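Local coordinates for methyltransferase domain-containing protein (Serratia marcescens, PDB 7CLU) that acts as an S-adenosyl-L-methionine-dependent O-methyltransferase in the pathway that makes prodigiosin, and probably works as a dimer, at residues 127-131 with 132-136; 243-246 with 247-251; 254-257 with 258-261; 289-292 with 293-297; 303-307 with 308-312. All coordinates share one frame; numbering follows the deposited sequence.

Interaction 1: residues 127-131 with 132-136; sequences DDRSW and FDILY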
# COMPACT_ATOMS: atom_id res chain seq x y z
N ASP A 127 -2.56 16.49 16.47
CA ASP A 127 -3.63 16.20 17.42
C ASP A 127 -3.01 15.53 18.64
O ASP A 127 -2.55 14.38 18.56
CB ASP A 127 -4.68 15.31 16.76
CG ASP A 127 -5.96 15.20 17.57
OD1 ASP A 127 -5.94 15.52 18.78
OD2 ASP A 127 -7.00 14.79 16.98
N ASP A 128 -2.98 16.22 19.78
CA ASP A 128 -2.40 15.65 20.98
C ASP A 128 -3.45 15.02 21.89
O ASP A 128 -3.17 14.81 23.08
CB ASP A 128 -1.58 16.69 21.74
CG ASP A 128 -2.30 18.00 21.87
OD1 ASP A 128 -3.55 18.00 21.88
OD2 ASP A 128 -1.62 19.04 21.98
N ARG A 129 -4.63 14.72 21.37
CA ARG A 129 -5.65 14.04 22.16
C ARG A 129 -5.41 12.54 22.18
O ARG A 129 -4.84 11.97 21.24
CB ARG A 129 -7.05 14.31 21.60
CG ARG A 129 -7.45 15.76 21.58
CD ARG A 129 -8.74 15.93 20.79
NE ARG A 129 -8.58 15.57 19.39
CZ ARG A 129 -9.59 15.46 18.53
NH1 ARG A 129 -10.83 15.69 18.95
NH2 ARG A 129 -9.37 15.13 17.27
N SER A 130 -5.88 11.89 23.24
CA SER A 130 -5.75 10.45 23.37
C SER A 130 -6.73 9.74 22.43
O SER A 130 -7.73 10.30 21.98
CB SER A 130 -5.99 10.01 24.82
OG SER A 130 -7.38 9.90 25.09
N TRP A 131 -6.41 8.48 22.13
CA TRP A 131 -7.30 7.68 21.30
C TRP A 131 -8.69 7.64 21.91
O TRP A 131 -9.70 7.88 21.23
CB TRP A 131 -6.74 6.27 21.12
CG TRP A 131 -7.48 5.44 20.11
CD1 TRP A 131 -8.03 4.21 20.31
CD2 TRP A 131 -7.73 5.79 18.75
NE1 TRP A 131 -8.62 3.77 19.14
CE2 TRP A 131 -8.45 4.72 18.17
CE3 TRP A 131 -7.42 6.90 17.95
CZ2 TRP A 131 -8.86 4.73 16.85
CZ3 TRP A 131 -7.84 6.90 16.63
CH2 TRP A 131 -8.55 5.82 16.10
N PHE A 132 -8.76 7.36 23.21
CA PHE A 132 -10.05 7.37 23.89
C PHE A 132 -10.76 8.71 23.73
O PHE A 132 -11.98 8.74 23.51
CB PHE A 132 -9.86 7.05 25.37
CG PHE A 132 -11.13 7.07 26.13
CD1 PHE A 132 -11.99 5.99 26.07
CD2 PHE A 132 -11.49 8.18 26.87
CE1 PHE A 132 -13.17 6.00 26.76
CE2 PHE A 132 -12.68 8.20 27.57
CZ PHE A 132 -13.52 7.11 27.50
N ASP A 133 -10.02 9.82 23.82
CA ASP A 133 -10.63 11.14 23.64
C ASP A 133 -11.29 11.26 22.27
O ASP A 133 -12.46 11.66 22.16
CB ASP A 133 -9.58 12.25 23.79
CG ASP A 133 -9.21 12.54 25.24
OD1 ASP A 133 -9.89 12.01 26.16
OD2 ASP A 133 -8.24 13.30 25.45
N ILE A 134 -10.54 10.93 21.21
CA ILE A 134 -11.03 11.13 19.85
C ILE A 134 -12.28 10.30 19.60
O ILE A 134 -13.22 10.75 18.94
CB ILE A 134 -9.91 10.83 18.84
CG1 ILE A 134 -8.76 11.83 19.02
CG2 ILE A 134 -10.42 10.89 17.40
CD1 ILE A 134 -7.41 11.34 18.51
N LEU A 135 -12.33 9.09 20.16
CA LEU A 135 -13.47 8.19 19.94
C LEU A 135 -14.71 8.65 20.69
O LEU A 135 -15.82 8.67 20.14
CB LEU A 135 -13.10 6.77 20.37
CG LEU A 135 -12.13 5.95 19.52
CD1 LEU A 135 -12.50 4.48 19.61
CD2 LEU A 135 -12.14 6.42 18.06
N TYR A 136 -14.54 8.98 21.98
CA TYR A 136 -15.65 9.44 22.82
C TYR A 136 -16.26 10.72 22.27
O TYR A 136 -17.47 10.93 22.38
CB TYR A 136 -15.14 9.66 24.25
CG TYR A 136 -16.16 9.51 25.37
CD1 TYR A 136 -16.92 10.60 25.80
CD2 TYR A 136 -16.32 8.30 26.03
CE1 TYR A 136 -17.83 10.48 26.83
CE2 TYR A 136 -17.24 8.16 27.07
CZ TYR A 136 -17.99 9.25 27.46
OH TYR A 136 -18.90 9.12 28.49

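Interaction 2: residues 243-246 with 247-251; sequences GWML and HDYAP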
# COMPACT_ATOMS: atom_id res chain seq x y z
N GLY A 243 -17.46 -7.97 20.74
CA GLY A 243 -17.03 -8.24 19.38
C GLY A 243 -15.81 -7.46 18.91
O GLY A 243 -15.92 -6.28 18.60
N TRP A 244 -14.65 -8.12 18.89
CA TRP A 244 -13.44 -7.61 18.23
C TRP A 244 -13.01 -6.24 18.76
O TRP A 244 -12.65 -5.34 18.00
CB TRP A 244 -13.64 -7.57 16.71
CG TRP A 244 -12.39 -7.78 15.93
CD1 TRP A 244 -11.19 -8.23 16.41
CD2 TRP A 244 -12.20 -7.51 14.55
NE1 TRP A 244 -10.27 -8.28 15.39
CE2 TRP A 244 -10.86 -7.84 14.24
CE3 TRP A 244 -13.03 -7.03 13.53
CZ2 TRP A 244 -10.34 -7.69 12.95
CZ3 TRP A 244 -12.50 -6.90 12.24
CH2 TRP A 244 -11.17 -7.23 11.97
N MET A 245 -13.01 -6.10 20.09
CA MET A 245 -12.65 -4.84 20.74
C MET A 245 -11.35 -4.90 21.53
O MET A 245 -10.70 -3.87 21.70
CB MET A 245 -13.78 -4.39 21.69
CG MET A 245 -13.49 -3.05 22.43
SD MET A 245 -14.80 -2.47 23.55
CE MET A 245 -16.17 -2.43 22.40
N LEU A 246 -10.96 -6.08 22.01
CA LEU A 246 -9.82 -6.15 22.92
C LEU A 246 -8.56 -5.64 22.24
O LEU A 246 -7.78 -4.88 22.85
CB LEU A 246 -9.62 -7.59 23.40
CG LEU A 246 -10.78 -8.18 24.22
CD1 LEU A 246 -10.56 -9.65 24.56
CD2 LEU A 246 -11.00 -7.37 25.50
N HIS A 247 -8.34 -6.02 20.98
CA HIS A 247 -7.12 -5.64 20.29
C HIS A 247 -7.03 -4.14 20.02
O HIS A 247 -5.99 -3.69 19.52
CB HIS A 247 -6.99 -6.41 18.98
CG HIS A 247 -7.97 -5.98 17.93
ND1 HIS A 247 -7.65 -5.94 16.59
CD2 HIS A 247 -9.26 -5.59 18.02
CE1 HIS A 247 -8.70 -5.53 15.90
NE2 HIS A 247 -9.69 -5.31 16.75
N ASP A 248 -8.07 -3.37 20.32
CA ASP A 248 -7.98 -1.92 20.20
C ASP A 248 -7.21 -1.29 21.36
O ASP A 248 -6.86 -0.11 21.27
CB ASP A 248 -9.39 -1.31 20.13
CG ASP A 248 -10.18 -1.82 18.94
OD1 ASP A 248 -9.56 -2.20 17.93
OD2 ASP A 248 -11.42 -1.84 19.02
N TYR A 249 -6.94 -2.05 22.43
CA TYR A 249 -6.40 -1.52 23.67
C TYR A 249 -5.14 -2.27 24.09
O TYR A 249 -4.92 -3.42 23.71
CB TYR A 249 -7.44 -1.60 24.79
CG TYR A 249 -8.69 -0.83 24.45
CD1 TYR A 249 -8.72 0.56 24.54
CD2 TYR A 249 -9.81 -1.48 23.96
CE1 TYR A 249 -9.85 1.27 24.19
CE2 TYR A 249 -10.95 -0.78 23.61
CZ TYR A 249 -10.96 0.60 23.72
OH TYR A 249 -12.09 1.30 23.37
N ALA A 250 -4.32 -1.59 24.88
CA ALA A 250 -3.18 -2.24 25.48
C ALA A 250 -3.64 -3.40 26.37
O ALA A 250 -4.76 -3.37 26.90
CB ALA A 250 -2.35 -1.25 26.30
N PRO A 251 -2.81 -4.42 26.53
CA PRO A 251 -3.17 -5.55 27.40
C PRO A 251 -3.64 -5.15 28.79
O PRO A 251 -4.60 -5.75 29.31
CB PRO A 251 -1.86 -6.36 27.46
CG PRO A 251 -1.24 -6.10 26.12
CD PRO A 251 -1.56 -4.67 25.79

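Interaction 3: residues 254-257 with 258-261; sequences QLTI and LRNI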
# COMPACT_ATOMS: atom_id res chain seq x y z
N GLN A 254 -7.00 -4.09 28.40
CA GLN A 254 -7.80 -5.28 28.15
C GLN A 254 -8.17 -5.96 29.46
O GLN A 254 -9.31 -6.38 29.66
CB GLN A 254 -7.05 -6.25 27.24
CG GLN A 254 -6.72 -5.70 25.86
CD GLN A 254 -6.13 -6.77 24.97
OE1 GLN A 254 -6.37 -7.97 25.19
NE2 GLN A 254 -5.36 -6.36 23.96
N LEU A 255 -7.20 -6.03 30.38
CA LEU A 255 -7.46 -6.63 31.68
C LEU A 255 -8.55 -5.86 32.43
O LEU A 255 -9.42 -6.47 33.07
CB LEU A 255 -6.16 -6.65 32.49
CG LEU A 255 -5.76 -7.89 33.26
CD1 LEU A 255 -5.63 -9.08 32.32
CD2 LEU A 255 -4.44 -7.63 33.98
N THR A 256 -8.52 -4.53 32.36
CA THR A 256 -9.52 -3.72 33.04
C THR A 256 -10.91 -3.98 32.48
O THR A 256 -11.88 -4.19 33.23
CB THR A 256 -9.17 -2.24 32.93
OG1 THR A 256 -7.95 -1.97 33.65
CG2 THR A 256 -10.29 -1.39 33.48
N ILE A 257 -11.03 -3.96 31.14
CA ILE A 257 -12.30 -4.27 30.48
C ILE A 257 -12.81 -5.64 30.92
O ILE A 257 -13.98 -5.81 31.26
CB ILE A 257 -12.12 -4.21 28.96
CG1 ILE A 257 -11.95 -2.77 28.48
CG2 ILE A 257 -13.28 -4.88 28.28
CD1 ILE A 257 -11.18 -2.64 27.18
N LEU A 258 -11.92 -6.65 30.90
CA LEU A 258 -12.34 -8.01 31.18
C LEU A 258 -12.73 -8.17 32.65
O LEU A 258 -13.70 -8.87 32.97
CB LEU A 258 -11.22 -8.99 30.83
CG LEU A 258 -10.87 -9.25 29.35
CD1 LEU A 258 -9.58 -10.04 29.30
CD2 LEU A 258 -12.00 -10.03 28.66
N ARG A 259 -11.97 -7.55 33.55
CA ARG A 259 -12.34 -7.54 34.95
C ARG A 259 -13.65 -6.79 35.16
O ARG A 259 -14.49 -7.20 35.97
CB ARG A 259 -11.21 -6.92 35.79
CG ARG A 259 -10.00 -7.84 35.97
CD ARG A 259 -9.16 -7.43 37.19
NE ARG A 259 -8.44 -6.19 36.96
CZ ARG A 259 -7.14 -6.12 36.70
NH1 ARG A 259 -6.42 -7.24 36.65
NH2 ARG A 259 -6.55 -4.94 36.49
N ASN A 260 -13.86 -5.70 34.41
CA ASN A 260 -15.10 -4.95 34.54
C ASN A 260 -16.30 -5.80 34.14
O ASN A 260 -17.34 -5.78 34.82
CB ASN A 260 -15.05 -3.67 33.70
CG ASN A 260 -14.26 -2.56 34.38
OD1 ASN A 260 -13.92 -2.65 35.56
ND2 ASN A 260 -13.97 -1.49 33.63
N ILE A 261 -16.19 -6.53 33.03
CA ILE A 261 -17.27 -7.42 32.60
C ILE A 261 -17.44 -8.57 33.58
O ILE A 261 -18.57 -8.93 33.93
CB ILE A 261 -17.01 -7.93 31.18
CG1 ILE A 261 -17.07 -6.77 30.18
CG2 ILE A 261 -18.01 -9.03 30.85
CD1 ILE A 261 -16.70 -7.15 28.76

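Interaction 4: residues 289-292 with 293-297; sequences ALLS and LNMLV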
# COMPACT_ATOMS: atom_id res chain seq x y z
N ALA A 289 -1.02 -9.82 11.40
CA ALA A 289 0.27 -9.27 11.76
C ALA A 289 0.37 -7.80 11.36
O ALA A 289 0.88 -6.97 12.12
CB ALA A 289 1.38 -10.10 11.10
N LEU A 290 -0.13 -7.46 10.17
CA LEU A 290 -0.08 -6.07 9.73
C LEU A 290 -1.12 -5.23 10.44
O LEU A 290 -0.90 -4.03 10.69
CB LEU A 290 -0.27 -5.99 8.21
CG LEU A 290 0.88 -6.64 7.44
CD1 LEU A 290 0.52 -6.85 5.99
CD2 LEU A 290 2.09 -5.74 7.55
N LEU A 291 -2.26 -5.84 10.80
CA LEU A 291 -3.25 -5.13 11.58
C LEU A 291 -2.68 -4.69 12.91
O LEU A 291 -3.02 -3.61 13.42
CB LEU A 291 -4.49 -6.01 11.79
CG LEU A 291 -5.66 -5.17 12.32
CD1 LEU A 291 -5.98 -4.07 11.30
CD2 LEU A 291 -6.89 -6.02 12.67
N SER A 292 -1.79 -5.50 13.50
CA SER A 292 -1.10 -5.12 14.72
C SER A 292 -0.32 -3.83 14.54
O SER A 292 -0.38 -2.92 15.38
CB SER A 292 -0.18 -6.25 15.17
OG SER A 292 0.11 -6.17 16.55
N LEU A 293 0.43 -3.73 13.43
CA LEU A 293 1.16 -2.50 13.13
C LEU A 293 0.20 -1.32 12.92
O LEU A 293 0.51 -0.19 13.30
CB LEU A 293 2.03 -2.70 11.89
CG LEU A 293 3.31 -3.53 12.05
CD1 LEU A 293 4.08 -3.63 10.71
CD2 LEU A 293 4.21 -2.91 13.13
N ASN A 294 -0.96 -1.58 12.31
CA ASN A 294 -1.97 -0.53 12.17
C ASN A 294 -2.44 -0.05 13.53
O ASN A 294 -2.68 1.14 13.73
CB ASN A 294 -3.14 -1.02 11.32
CG ASN A 294 -4.12 0.10 10.96
OD1 ASN A 294 -3.79 0.97 10.18
ND2 ASN A 294 -5.33 0.05 11.52
N MET A 295 -2.58 -0.97 14.49
CA MET A 295 -2.94 -0.55 15.84
C MET A 295 -1.83 0.29 16.47
O MET A 295 -2.11 1.24 17.20
CB MET A 295 -3.23 -1.77 16.71
CG MET A 295 -4.23 -2.71 16.13
SD MET A 295 -5.58 -1.84 15.33
CE MET A 295 -6.40 -1.25 16.76
N LEU A 296 -0.57 -0.07 16.18
CA LEU A 296 0.56 0.66 16.73
C LEU A 296 0.55 2.12 16.28
O LEU A 296 0.72 3.03 17.10
CB LEU A 296 1.87 -0.02 16.30
CG LEU A 296 3.16 0.76 16.49
CD1 LEU A 296 3.41 0.96 17.99
CD2 LEU A 296 4.33 0.01 15.84
N VAL A 297 0.36 2.36 14.97
CA VAL A 297 0.52 3.71 14.46
C VAL A 297 -0.69 4.59 14.76
O VAL A 297 -0.56 5.82 14.77
CB VAL A 297 0.77 3.74 12.94
CG1 VAL A 297 2.07 3.01 12.59
CG2 VAL A 297 -0.41 3.17 12.18

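Interaction 5: residues 303-307 with 308-312; sequences IESSA and QEYLD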
# COMPACT_ATOMS: atom_id res chain seq x y z
N ILE A 303 -2.89 -3.77 19.91
CA ILE A 303 -1.96 -4.82 19.53
C ILE A 303 -2.78 -6.10 19.28
O ILE A 303 -3.87 -6.26 19.84
CB ILE A 303 -0.90 -5.03 20.62
CG1 ILE A 303 0.25 -5.91 20.12
CG2 ILE A 303 -1.52 -5.65 21.88
CD1 ILE A 303 1.61 -5.61 20.80
N GLU A 304 -2.29 -6.98 18.42
CA GLU A 304 -2.85 -8.31 18.29
C GLU A 304 -2.08 -9.26 19.20
O GLU A 304 -0.91 -9.02 19.53
CB GLU A 304 -2.80 -8.78 16.83
CG GLU A 304 -3.45 -7.81 15.82
CD GLU A 304 -4.95 -7.64 16.06
OE1 GLU A 304 -5.58 -8.58 16.60
OE2 GLU A 304 -5.50 -6.57 15.71
N SER A 305 -2.76 -10.32 19.65
CA SER A 305 -2.20 -11.28 20.59
C SER A 305 -2.49 -12.70 20.13
O SER A 305 -3.38 -12.95 19.31
CB SER A 305 -2.77 -11.07 22.00
OG SER A 305 -2.75 -9.71 22.39
N SER A 306 -1.72 -13.65 20.66
CA SER A 306 -2.00 -15.05 20.42
C SER A 306 -3.25 -15.48 21.20
O SER A 306 -3.69 -14.81 22.13
CB SER A 306 -0.80 -15.92 20.81
OG SER A 306 -0.48 -15.76 22.17
N ALA A 307 -3.82 -16.61 20.77
CA ALA A 307 -4.90 -17.23 21.53
C ALA A 307 -4.50 -17.42 22.99
O ALA A 307 -5.24 -17.05 23.91
CB ALA A 307 -5.29 -18.57 20.90
N GLN A 308 -3.31 -17.98 23.22
CA GLN A 308 -2.86 -18.23 24.59
C GLN A 308 -2.78 -16.94 25.39
O GLN A 308 -3.14 -16.90 26.57
CB GLN A 308 -1.50 -18.93 24.58
CG GLN A 308 -1.11 -19.50 25.94
CD GLN A 308 -2.03 -20.64 26.36
OE1 GLN A 308 -2.39 -21.49 25.55
NE2 GLN A 308 -2.44 -20.64 27.62
N GLU A 309 -2.30 -15.86 24.75
CA GLU A 309 -2.23 -14.58 25.44
C GLU A 309 -3.62 -14.12 25.86
O GLU A 309 -3.80 -13.56 26.95
CB GLU A 309 -1.54 -13.54 24.57
CG GLU A 309 -0.03 -13.58 24.69
CD GLU A 309 0.69 -12.79 23.60
OE1 GLU A 309 0.05 -12.45 22.58
OE2 GLU A 309 1.90 -12.51 23.77
N TYR A 310 -4.63 -14.35 25.01
CA TYR A 310 -6.00 -14.01 25.40
C TYR A 310 -6.48 -14.92 26.52
O TYR A 310 -7.14 -14.46 27.46
CB TYR A 310 -6.94 -14.10 24.20
CG TYR A 310 -6.84 -12.93 23.22
CD1 TYR A 310 -6.92 -11.62 23.66
CD2 TYR A 310 -6.71 -13.17 21.84
CE1 TYR A 310 -6.83 -10.54 22.74
CE2 TYR A 310 -6.65 -12.12 20.93
CZ TYR A 310 -6.71 -10.81 21.38
OH TYR A 310 -6.64 -9.80 20.47
N LEU A 311 -6.17 -16.22 26.45
CA LEU A 311 -6.53 -17.12 27.54
C LEU A 311 -5.94 -16.64 28.85
O LEU A 311 -6.64 -16.59 29.87
CB LEU A 311 -6.05 -18.54 27.23
CG LEU A 311 -6.78 -19.29 26.12
CD1 LEU A 311 -6.22 -20.68 25.91
CD2 LEU A 311 -8.27 -19.35 26.41
N ASP A 312 -4.65 -16.24 28.84
CA ASP A 312 -4.00 -15.76 30.05
C ASP A 312 -4.73 -14.55 30.62
O ASP A 312 -4.90 -14.44 31.84
CB ASP A 312 -2.54 -15.40 29.77
CG ASP A 312 -1.69 -16.62 29.41
OD1 ASP A 312 -2.10 -17.76 29.72
OD2 ASP A 312 -0.61 -16.43 28.81
O HOH W 1 -4.66 -8.05 21.61
O HOH W 2 -5.43 -10.45 18.18

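Interaction 1: residues 127-131 with 132-136
A serine N-cap opens helix 131-137. Ser-130 turns its hydroxyl toward the first turn, and OG accepts from Asp-133 N at 2.9 Å. Its chi1 of 82° sets OG between the backbone N and the carbonyl carbon, which is what aims the oxygen at that amide. The regular ladder starts from the same residue, with Ile-134 N bonded to Ser-130 O at 3.0 Å and Leu-135 N to Trp-131 O.

Two flat groups of 127-131 receive aliphatic chains of the helix. Ile-134 lays CG1 over one face of the Arg-129 guanidinium, 3.8 Å from CZ, the two side chains crossing at about a right angle. That guanidinium is held from its edge by a salt bridge to Asp-127, whose OD1 takes both Arg-129 N, in an Asx turn, and Arg-129 NE at 2.7 Å. On the Trp-131 indole, Leu-135 CD2 makes a CH-pi contact, 4.1 Å from the centroid of the six-membered ring and 19° off its normal.

The contact lies at the surface. Helix 121-125 sends Arg-121 against Trp-131 and Ile-134, while Asp-300, just beyond helix 286-298, accepts from Trp-131 N.

Interaction 2: residues 243-246 with 247-251
Trp-244 and His-247 form an offset stack, the imidazole lying over the five-membered ring of the indole with centroids 3.9 Å apart and planes only 6° from parallel. The overlap is at the rims: His-247 CE1 sits 3.2 Å from Trp-244 NE1. A chi1 of 71° on His-247 tucks its ring between the backbone N and the carbonyl carbon, folding it back toward the tryptophan.

Among the hydrogen bonds, the one between these two residues is weak: His-247 NE2 reaches Trp-244 O at 3.2 Å, with an N-H...O angle of 123°. The firmer ones belong to the backbone. Asp-248 N bonds to Met-245 O and Tyr-249 N to Leu-246 O, both at 3.0 Å, and each donor stands above the carbonyl plane instead of on a lone pair. These i to i+3 links are those of a 3-10 turn, here placed in the loop that follows strand 239-243 of the Rossmann-like methyltransferase sheet. His-247 is the predicted proton acceptor of the active site; its ND1 is bonded to Glu-304 OE2, while Glu-275 accepts from the amides of Leu-246 and His-247 through its two carboxylate oxygens.

Apolar packing comes from Met-245, whose chi1, anti to the backbone N, carries CG to the edge of the Tyr-249 ring, in its plane and 3.6 Å from CE2. One face of that ring is partly covered by Asp-248 CB. Beyond the tyrosine stands Ile-257 of helix 251-264, and Leu-291 of helix 286-298 packs on both Trp-244 and His-247.

Interaction 3: residues 254-257 with 258-261
Ile-257 and Leu-258, adjoining residues at the middle of helix 251-264, are the most buried by this contact, followed by Leu-255 and Arg-259. Ile-257 runs side by side with Ile-261 one turn on, both pointing the same way, and its CG2 branch lies 4.1 Å from Ile-261 CD1. Leu-258 instead folds over the preceding turn: with chi1 at -71° its CG stands beside the backbone N, 3.3 Å from Gln-254 O, the carbonyl that also accepts from Leu-258 N at 2.9 Å.

On another side of the helix Leu-255 and Arg-259 meet. The arginine chain bends at chi3 and brings its charged NH1 back to 3.3 Å from the Leu-255 CD2 methyl, a van der Waals contact without a hydrogen bond. Thr-256 and Asn-260 lie alongside each other, CG2 being 3.7 Å from ND2.

This is the helix of a beta-alpha-beta unit between strands 239-243 and 270-275. Asn-260 ND2 donates to Val-227 O. The chemistry is divided by position: Leu-258 and Ile-261 rest on Phe-271 of the second strand, and the long arginine chain reaches the exposed side with its charged end beside leucine.

Interaction 4: residues 289-292 with 293-297
Leu-291 has chi1 at -167°, which throws CG anti to the backbone N, and chi2 at 60° then swings CD1 forward along helix 286-298 to Asn-294. CD1 comes within 4.2 Å of Asn-294 CB, the two side chains passing at a slant. Met-295 does the reverse: its chi1 of -53° sets CG beside its own backbone N and 3.1 Å from Leu-291 O. Bends at chi2 and chi3 then turn SD, which stands 4.5 Å from Leu-291 CG, and lead the terminal methyl away toward Asp-248.

On a different side of the helix, Leu-290 CD2 meets Leu-293 CD1 at 4.3 Å, a light contact between two methyl groups. The backbone supplies the regular i to i+4 ladder, in which Leu-291 O takes Met-295 N at 2.9 Å, and Asn-294 N and Leu-296 N bond in the same manner to Leu-290 O and Ser-292 O.

Nearly all of these residues are buried, and the helix packs on several elements at once. Leu-291 leans on Glu-304; Asn-294 OD1 accepts from Trp-107 NE1 of helix 93-107. Ser-292 OG bonds both to Glu-304 N and to Gln-56 of the second subunit, whose Phe-16 also lies against Asn-294.

Within the helix no polar bond joins the side chains to one another. Their polar groups are spent outward instead: Ser-292 ties the helix to the dimer partner and to the loop that carries Glu-304, and Asn-294 ties it to helix 93-107 of its own chain.

Interaction 5: residues 303-307 with 308-312
The Tyr-310 ring carries Ser-305 on one face: CB stands over it, 4.1 Å from the centroid and 14° off the normal, in a CH-pi contact. Ser-306 O approaches the ring obliquely. The Glu-304 carboxylate is turned 74° from the ring plane and reaches the phenol through water 2, which is hydrogen-bonded to Glu-304 OE1 and, at 2.7 Å, to Tyr-310 OH. Water 1 links the same OH, at 2.9 Å, to Ser-305 OG and Ile-303 O; Ser-305 OG is also hydrogen-bonded to Arg-313 NH1. Two waters therefore fix the phenol end against the loop, while the other oxygen of Glu-304, OE2, belongs to His-247.

Where the loop becomes helix 307-316, Ser-306 and Glu-309 form a capping box. Ser-306 N donates to Glu-309 OE1 at 2.9 Å, meeting it on the anti side and 30° out of the carboxylate plane; in return Glu-309 N donates to Ser-306 OG at 3.2 Å. The extended glutamate chain spans the distance back to that amide and brings OE1 to 3.2 Å from Ser-305 CB. Its second oxygen, OE2, is in a salt bridge with Lys-282.

Helical bonding begins with Tyr-310 N to Ser-306 O and Leu-311 N to Ala-307 O, the latter at 2.8 Å. Ala-307 and Leu-311 face Ile-324 of strand 322-326, and Tyr-310 packs on Gln-254 of helix 251-264.

The five contacts follow one another along the chain, all within the O-methyltransferase domain. Interactions 2 and 5 each touch three others: interaction 2 meets 3, 4 and 5, about 10, 12 and 10 Å away between centres, and interaction 5 also meets 3 and 4. The loop after strand 239-243 is thus flanked by helices 251-264 and 286-298 and the loop into helix 307-316, with Leu-291 and Glu-304 contacting His-247. Interaction 4 reaches the second subunit most extensively, with six residues against two and one for interactions 2 and 5. Interaction 1 touches none; its Phe-132 lies about 6 Å from S-adenosyl-L-homocysteine-binding Asp-226, side chain to side chain, while interaction 2 is nearer still to Val-227 and Arg-331.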